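Side-chain contacts in AT-less polyketide synthase (PDB 4TKT), which probably catalyses carbon-carbon bond formation as a ketosynthase domain of the polyketide synthase that builds isomigrastatin in Streptomyces platensis: residues I315-A320 / A372-Q377; F349-S354 / G381-S386. All coordinates share one frame; numbering follows the deposited sequence.

In the fold
Both contacts lie in the C-terminal half of the thiolase-like ketosynthase, with centres about 7 Å apart. Along the chain their segments alternate: 315-320, 349-354, 372-377, 381-386. Strands 317-319 and 350-353 are parallel neighbours in the large mixed sheet, joined by backbone bonds such as Ile318 N to Ala351 O. Contact 1 sets helix 366-380 against the first strand; contact 2 brings the chain just after that helix against the second. The helix end ties their second segments together, with Thr382 N bonded to Gln377 O. Together the contacts fasten one helix and its exit to two adjacent strands of the sheet.

Contact 1 of 2, residues I315-A320 / A372-Q377; sequences IGCIEA and AKLLLQ
A bend at chi2 (63°) carries the carboxylate of Glu319 across the side chain of Lys373, which runs out straight beyond CG, and the two chains meet at about a right angle. Glu319 OE1 lies 3.0 Å from Lys373 NZ in a salt bridge whose hydrogen bond is weak. The same oxygen also rests against the lysine's methylenes, 3.2 Å from Lys373 CD, and thus meets the end of the chain from its flank as well as at the ammonium. Long, flexible lysine suits this place because its aliphatic part fills the buried layer while its ammonium probably offsets the charge of the buried carboxylate. The other carboxylate oxygen, OE2, accepts a bond from Ala355 N, so two partners limit how the carboxylate can turn.

Two residues earlier on the strand, Cys317 points at the helix and meets two residues one turn apart. Its SG is 4.1 Å from Leu374 CD1, an apolar touch, and 3.6 Å from Gln377 NE2. Leu374 leaves the helix to the flank of the contact, but with CG anti to the backbone N (chi1 -173°) its branched end swings back to the sulfur. The small, polarisable thiol meets a methyl and an amide nitrogen on its helix-facing side, without bulk. The amide oxygen of Gln377 is taken by Val384 N, a bond that fixes the group's orientation while NE2 faces the cysteine.

Strand 317-319 and the helix segment run nearly antiparallel, at 156°, with axes 9.1 Å apart. Helix 366-380 thus packs on one face of the mixed sheet at strand 317-319, which lies between strands 421-427 and 350-353; Leu374 also reaches Leu424 of the former, while helix 24-32 packs on the helix through Ala372, Lys373 and Leu376.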
loop_
_atom_site.group_PDB
_atom_site.type_symbol
_atom_site.label_atom_id
_atom_site.label_comp_id
_atom_site.label_asym_id
_atom_site.label_seq_id
_atom_site.Cartn_x
_atom_site.Cartn_y
_atom_site.Cartn_z
ATOM N N ILE A 315 23.795 -1.159 -5.413
ATOM C CA ILE A 315 22.532 -0.436 -5.274
ATOM C C ILE A 315 22.218 0.332 -6.551
ATOM O O ILE A 315 22.998 1.182 -6.982
ATOM C CB ILE A 315 22.550 0.559 -4.096
ATOM C CG1 ILE A 315 22.838 -0.155 -2.774
ATOM C CG2 ILE A 315 21.223 1.305 -4.017
ATOM C CD1 ILE A 315 21.688 -0.964 -2.253
ATOM N N GLY A 316 21.077 0.026 -7.158
ATOM C CA GLY A 316 20.706 0.635 -8.420
ATOM C C GLY A 316 19.878 1.892 -8.259
ATOM O O GLY A 316 19.909 2.778 -9.111
ATOM N N CYS A 317 19.138 1.974 -7.159
ATOM C CA CYS A 317 18.238 3.098 -6.940
ATOM C C CYS A 317 17.997 3.357 -5.457
ATOM O O CYS A 317 17.842 2.425 -4.668
ATOM C CB CYS A 317 16.905 2.850 -7.651
ATOM S SG CYS A 317 15.630 4.091 -7.336
ATOM N N ILE A 318 17.976 4.632 -5.087
ATOM C CA ILE A 318 17.618 5.041 -3.736
ATOM C C ILE A 318 16.358 5.896 -3.764
ATOM O O ILE A 318 16.334 6.955 -4.392
ATOM C CB ILE A 318 18.745 5.840 -3.056
ATOM C CG1 ILE A 318 19.954 4.946 -2.775
ATOM C CG2 ILE A 318 18.244 6.462 -1.764
ATOM C CD1 ILE A 318 19.732 3.944 -1.666
ATOM N N GLU A 319 15.309 5.429 -3.097
ATOM C CA GLU A 319 14.110 6.237 -2.912
ATOM C C GLU A 319 14.259 7.053 -1.632
ATOM O O GLU A 319 14.068 6.542 -0.527
ATOM C CB GLU A 319 12.857 5.358 -2.867
ATOM C CG GLU A 319 11.570 6.100 -2.523
ATOM C CD GLU A 319 11.191 7.151 -3.547
ATOM O OE1 GLU A 319 11.700 7.093 -4.686
ATOM O OE2 GLU A 319 10.378 8.039 -3.210
ATOM N N ALA A 320 14.611 8.324 -1.794
ATOM C CA ALA A 320 14.988 9.173 -0.669
ATOM C C ALA A 320 13.793 9.780 0.062
ATOM O O ALA A 320 12.669 9.780 -0.440
ATOM C CB ALA A 320 15.919 10.279 -1.149
ATOM N N ALA A 372 6.249 1.493 -2.519
ATOM C CA ALA A 372 5.468 1.212 -3.718
ATOM C C ALA A 372 6.199 1.673 -4.972
ATOM O O ALA A 372 6.325 0.920 -5.936
ATOM C CB ALA A 372 4.106 1.876 -3.625
ATOM N N LYS A 373 6.685 2.911 -4.952
ATOM C CA LYS A 373 7.415 3.466 -6.085
ATOM C C LYS A 373 8.644 2.627 -6.414
ATOM O O LYS A 373 8.945 2.381 -7.581
ATOM C CB LYS A 373 7.835 4.910 -5.806
ATOM C CG LYS A 373 8.697 5.514 -6.905
ATOM C CD LYS A 373 9.136 6.925 -6.562
ATOM C CE LYS A 373 10.241 7.396 -7.496
ATOM N NZ LYS A 373 10.793 8.720 -7.096
ATOM N N LEU A 374 9.344 2.184 -5.376
ATOM C CA LEU A 374 10.563 1.408 -5.556
ATOM C C LEU A 374 10.263 0.038 -6.153
ATOM O O LEU A 374 10.914 -0.379 -7.106
ATOM C CB LEU A 374 11.304 1.261 -4.225
ATOM C CG LEU A 374 12.692 0.617 -4.275
ATOM C CD1 LEU A 374 13.519 1.187 -5.416
ATOM C CD2 LEU A 374 13.406 0.830 -2.951
ATOM N N LEU A 375 9.271 -0.652 -5.597
ATOM C CA LEU A 375 8.892 -1.973 -6.087
ATOM C C LEU A 375 8.341 -1.915 -7.511
ATOM O O LEU A 375 8.600 -2.807 -8.320
ATOM C CB LEU A 375 7.861 -2.614 -5.156
ATOM C CG LEU A 375 8.347 -3.024 -3.764
ATOM C CD1 LEU A 375 7.188 -3.535 -2.929
ATOM C CD2 LEU A 375 9.433 -4.076 -3.863
ATOM N N LEU A 376 7.583 -0.864 -7.808
ATOM C CA LEU A 376 7.009 -0.689 -9.138
ATOM C C LEU A 376 8.086 -0.413 -10.181
ATOM O O LEU A 376 7.981 -0.859 -11.322
ATOM C CB LEU A 376 5.980 0.442 -9.136
ATOM C CG LEU A 376 4.608 0.101 -8.556
ATOM C CD1 LEU A 376 3.759 1.355 -8.409
ATOM C CD2 LEU A 376 3.909 -0.925 -9.433
ATOM N N GLN A 377 9.119 0.327 -9.787
ATOM C CA GLN A 377 10.233 0.603 -10.686
ATOM C C GLN A 377 10.956 -0.682 -11.056
ATOM O O GLN A 377 11.371 -0.862 -12.199
ATOM C CB GLN A 377 11.212 1.593 -10.053
ATOM C CG GLN A 377 10.773 3.043 -10.141
ATOM C CD GLN A 377 11.749 3.982 -9.467
ATOM O OE1 GLN A 377 12.097 5.030 -10.009
ATOM N NE2 GLN A 377 12.197 3.612 -8.272
#

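Contact 2 of 2, residues F349-S354 / G381-S386; sequences FCAIGS and GTLVPS
The flat peptide group joining Gly353 to Ser354 is met at its N-H edge by the hydroxyl of Ser386, and no ring takes part across the contact. Ser354 N donates to Ser386 OG over 3.2 Å, and the nearly straight bond, with 165° at the hydrogen, engages the group at this edge. Ser386 OG stands anti to its own backbone nitrogen (chi1 -164°), which holds it out toward the strand end. Serine suits the spot, since its short side chain delivers an acceptor without bulk. Glycine suits the facing one: Gly353 has no CB, and one placed there would point at Ser386 and come to about 3.1 Å from Ser386 CB, which is tight. Ser386 OG instead lies 3.6 Å from Gly353 CA. Ser386 OG also has a weak bond with Ser357 OG.

Toward the other end, Ala351 and Leu383 point at each other, and one branch of the leucine does the touching, Leu383 CD1 being 3.7 Å from Ala351 CB. The small methyl of alanine lets the larger leucine come close to the strand, and Leu383 rests on Trp412 and Cys317 as well.

Ser354 turns its side chain away from this contact. Its OG caps the backbone with a bond to Lys356 N, where the chain enters helix 356-359, and is also bonded to His321 O. Gly381, with positive phi, is the C-prime residue of a Schellman motif ending helix 366-380. A strand followed by helices 356-359 and 366-380, with the chain then returning alongside the strand, fits the layered alpha-beta architecture of the thiolase fold, which ketosynthases share.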
loop_
_atom_site.group_PDB
_atom_site.type_symbol
_atom_site.label_atom_id
_atom_site.label_comp_id
_atom_site.label_asym_id
_atom_site.label_seq_id
_atom_site.Cartn_x
_atom_site.Cartn_y
_atom_site.Cartn_z
ATOM N N PHE A 349 26.654 6.193 -9.930
ATOM C CA PHE A 349 26.243 4.870 -10.392
ATOM C C PHE A 349 24.825 4.539 -9.936
ATOM O O PHE A 349 24.193 3.613 -10.448
ATOM C CB PHE A 349 27.217 3.799 -9.893
ATOM C CG PHE A 349 27.335 3.732 -8.393
ATOM C CD1 PHE A 349 28.296 4.476 -7.727
ATOM C CD2 PHE A 349 26.490 2.922 -7.651
ATOM C CE1 PHE A 349 28.410 4.416 -6.348
ATOM C CE2 PHE A 349 26.596 2.859 -6.273
ATOM C CZ PHE A 349 27.558 3.606 -5.621
ATOM N N CYS A 350 24.334 5.306 -8.970
ATOM C CA CYS A 350 23.047 5.039 -8.343
ATOM C C CYS A 350 22.027 6.120 -8.686
ATOM O O CYS A 350 22.356 7.302 -8.722
ATOM C CB CYS A 350 23.218 4.932 -6.825
ATOM S SG CYS A 350 21.731 4.485 -5.911
ATOM N N ALA A 351 20.791 5.710 -8.944
ATOM C CA ALA A 351 19.723 6.659 -9.219
ATOM C C ALA A 351 19.106 7.127 -7.910
ATOM O O ALA A 351 19.125 6.403 -6.915
ATOM C CB ALA A 351 18.667 6.039 -10.116
ATOM N N ILE A 352 18.567 8.341 -7.910
ATOM C CA ILE A 352 17.938 8.880 -6.713
ATOM C C ILE A 352 16.773 9.801 -7.077
ATOM O O ILE A 352 16.793 10.476 -8.108
ATOM C CB ILE A 352 18.970 9.633 -5.829
ATOM C CG1 ILE A 352 18.403 9.893 -4.430
ATOM C CG2 ILE A 352 19.444 10.919 -6.500
ATOM C CD1 ILE A 352 19.418 10.456 -3.458
ATOM N N GLY A 353 15.746 9.797 -6.233
ATOM C CA GLY A 353 14.564 10.611 -6.444
ATOM C C GLY A 353 13.580 10.399 -5.311
ATOM O O GLY A 353 13.818 9.573 -4.431
ATOM N N SER A 354 12.477 11.142 -5.325
ATOM C CA SER A 354 11.466 11.009 -4.280
ATOM C C SER A 354 10.048 11.099 -4.830
ATOM O O SER A 354 9.740 11.965 -5.649
ATOM C CB SER A 354 11.662 12.077 -3.203
ATOM O OG SER A 354 10.691 11.939 -2.178
ATOM N N GLY A 381 11.049 -2.492 -14.560
ATOM C CA GLY A 381 12.421 -2.234 -14.966
ATOM C C GLY A 381 12.598 -0.839 -15.532
ATOM O O GLY A 381 13.256 -0.650 -16.555
ATOM N N THR A 382 12.001 0.141 -14.861
ATOM C CA THR A 382 12.003 1.513 -15.347
ATOM C C THR A 382 12.181 2.511 -14.211
ATOM O O THR A 382 11.489 2.441 -13.199
ATOM C CB THR A 382 10.695 1.841 -16.096
ATOM O OG1 THR A 382 10.517 0.923 -17.181
ATOM C CG2 THR A 382 10.727 3.262 -16.636
ATOM N N LEU A 383 13.116 3.436 -14.384
ATOM C CA LEU A 383 13.305 4.518 -13.427
ATOM C C LEU A 383 12.434 5.708 -13.812
ATOM O O LEU A 383 12.449 6.157 -14.959
ATOM C CB LEU A 383 14.774 4.927 -13.360
ATOM C CG LEU A 383 15.719 3.845 -12.834
ATOM C CD1 LEU A 383 17.170 4.246 -13.044
ATOM C CD2 LEU A 383 15.439 3.583 -11.365
ATOM N N VAL A 384 11.670 6.213 -12.849
ATOM C CA VAL A 384 10.726 7.291 -13.112
ATOM C C VAL A 384 11.282 8.646 -12.674
ATOM O O VAL A 384 12.126 8.713 -11.780
ATOM C CB VAL A 384 9.381 7.031 -12.406
ATOM C CG1 VAL A 384 8.661 5.861 -13.058
ATOM C CG2 VAL A 384 9.597 6.782 -10.929
ATOM N N PRO A 385 10.816 9.732 -13.313
ATOM C CA PRO A 385 11.297 11.087 -13.020
ATOM C C PRO A 385 11.056 11.550 -11.585
ATOM O O PRO A 385 10.129 11.086 -10.921
ATOM C CB PRO A 385 10.490 11.960 -13.989
ATOM C CG PRO A 385 10.116 11.053 -15.093
ATOM C CD PRO A 385 9.889 9.721 -14.460
ATOM N N SER A 386 11.903 12.465 -11.126
ATOM C CA SER A 386 11.688 13.177 -9.876
ATOM C C SER A 386 11.418 14.645 -10.206
ATOM O O SER A 386 12.191 15.281 -10.923
ATOM C CB SER A 386 12.895 13.031 -8.948
ATOM O OG SER A 386 12.569 13.400 -7.620
#